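Side-chain contact in nitroalkane oxidase (Podospora anserina, PDB 3MKH), which oxidises primary and secondary nitroalkanes to aldehydes or ketones with its FAD cofactor, consuming oxygen and releasing nitrite and hydrogen peroxide: residues S20-R23 and N24-P28. Residues are numbered along the deposited sequence; the frame is centred on the assembly and turned at random.
Sequences SLAR and NLLMP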
# COMPACT_ATOMS: atom_id res chain seq x y z
N SER A 20 -4.47 -30.99 -18.28
CA SER A 20 -3.78 -31.98 -19.11
C SER A 20 -2.89 -31.33 -20.19
O SER A 20 -1.75 -31.73 -20.42
CB SER A 20 -4.82 -32.92 -19.75
OG SER A 20 -4.20 -33.93 -20.52
N LEU A 21 -3.42 -30.30 -20.86
CA LEU A 21 -2.64 -29.58 -21.86
C LEU A 21 -1.37 -28.96 -21.27
O LEU A 21 -0.26 -29.09 -21.82
CB LEU A 21 -3.48 -28.48 -22.47
CG LEU A 21 -2.76 -27.88 -23.67
CD1 LEU A 21 -3.27 -28.56 -24.94
CD2 LEU A 21 -2.94 -26.38 -23.75
N ALA A 22 -1.55 -28.27 -20.14
CA ALA A 22 -0.42 -27.59 -19.50
C ALA A 22 0.64 -28.60 -19.11
O ALA A 22 1.82 -28.41 -19.39
CB ALA A 22 -0.89 -26.81 -18.28
N ARG A 23 0.21 -29.69 -18.49
CA ARG A 23 1.14 -30.72 -18.04
C ARG A 23 1.82 -31.46 -19.21
O ARG A 23 3.01 -31.75 -19.16
CB ARG A 23 0.43 -31.71 -17.10
CG ARG A 23 1.16 -33.02 -16.89
CD ARG A 23 2.28 -32.90 -15.88
NE ARG A 23 1.78 -32.60 -14.53
CZ ARG A 23 1.13 -33.47 -13.77
NH1 ARG A 23 0.89 -34.70 -14.22
NH2 ARG A 23 0.71 -33.12 -12.56
N ASN A 24 1.06 -31.75 -20.27
CA ASN A 24 1.60 -32.56 -21.37
C ASN A 24 2.36 -31.79 -22.42
O ASN A 24 3.28 -32.32 -23.02
CB ASN A 24 0.48 -33.34 -22.07
CG ASN A 24 -0.05 -34.46 -21.22
OD1 ASN A 24 0.64 -34.98 -20.34
ND2 ASN A 24 -1.28 -34.86 -21.48
N LEU A 25 1.96 -30.55 -22.67
CA LEU A 25 2.56 -29.75 -23.74
C LEU A 25 3.48 -28.66 -23.19
O LEU A 25 4.64 -28.54 -23.61
CB LEU A 25 1.48 -29.15 -24.63
CG LEU A 25 0.97 -30.08 -25.74
CD1 LEU A 25 0.98 -31.52 -25.29
CD2 LEU A 25 -0.41 -29.68 -26.20
N LEU A 26 3.00 -27.89 -22.22
CA LEU A 26 3.78 -26.73 -21.77
C LEU A 26 5.00 -27.08 -20.90
O LEU A 26 6.06 -26.45 -21.03
CB LEU A 26 2.86 -25.73 -21.06
CG LEU A 26 1.69 -25.21 -21.91
CD1 LEU A 26 0.83 -24.22 -21.13
CD2 LEU A 26 2.17 -24.59 -23.25
N MET A 27 4.85 -28.05 -20.01
CA MET A 27 5.98 -28.45 -19.18
C MET A 27 7.16 -28.99 -20.01
O MET A 27 8.31 -28.64 -19.77
CB MET A 27 5.55 -29.45 -18.10
CG MET A 27 4.72 -28.82 -17.00
SD MET A 27 4.34 -29.96 -15.64
CE MET A 27 5.99 -30.37 -15.03
N PRO A 28 6.87 -29.85 -20.99
CA PRO A 28 7.96 -30.29 -21.86
C PRO A 28 8.57 -29.16 -22.70
O PRO A 28 9.77 -29.19 -22.95
CB PRO A 28 7.29 -31.33 -22.77
CG PRO A 28 6.18 -31.87 -21.94
CD PRO A 28 5.66 -30.69 -21.16
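Asn24 opens the second half of these two and a half helical turns with a regular i to i+4 bond, its N lying 2.8 Å from Ser20 O. Its side chain folds back over that same carbonyl, because CG sits beside the backbone N (chi1 -71°), and ND2 ends 3.2 Å from Ser20 OG; the angle is too poor for a hydrogen bond. Leu25 keeps the alpha pattern, with N 2.8 Å from Leu21 O, while its methyl CD2 crosses the end of Leu21 and presses on CD1 at 3.3 Å, tighter than a normal van der Waals contact. At Leu26 the helix widens: its N makes weak bonds to both Leu21 O and Ala22 O, and its CB and CG lie over the Ala22 backbone. Met27 N then takes Ala22 O at 3.1 Å, almost in line with the carbonyl (177°), an i to i+5 bond that marks the pi-type turn. The Met27 side chain runs alongside Arg23, pointing the same way; Met27 SD touches Arg23 CD at 3.6 Å and meets the guanidinium at its edge, near the plane. Pro28 has no N-H to offer, so Arg23 O faces its CD instead, 3.5 Å away, and the helix kinks here. The stretch belongs to helix 9-33 in the N-terminal domain of the acyl-CoA dehydrogenase family. Polar Ser20, Arg23 and Asn24 are exposed, whereas Leu26 packs between helices 75-88 and 90-109, Ala22 and Met27 rest on Val88, and Leu25 lies against helix 48-56.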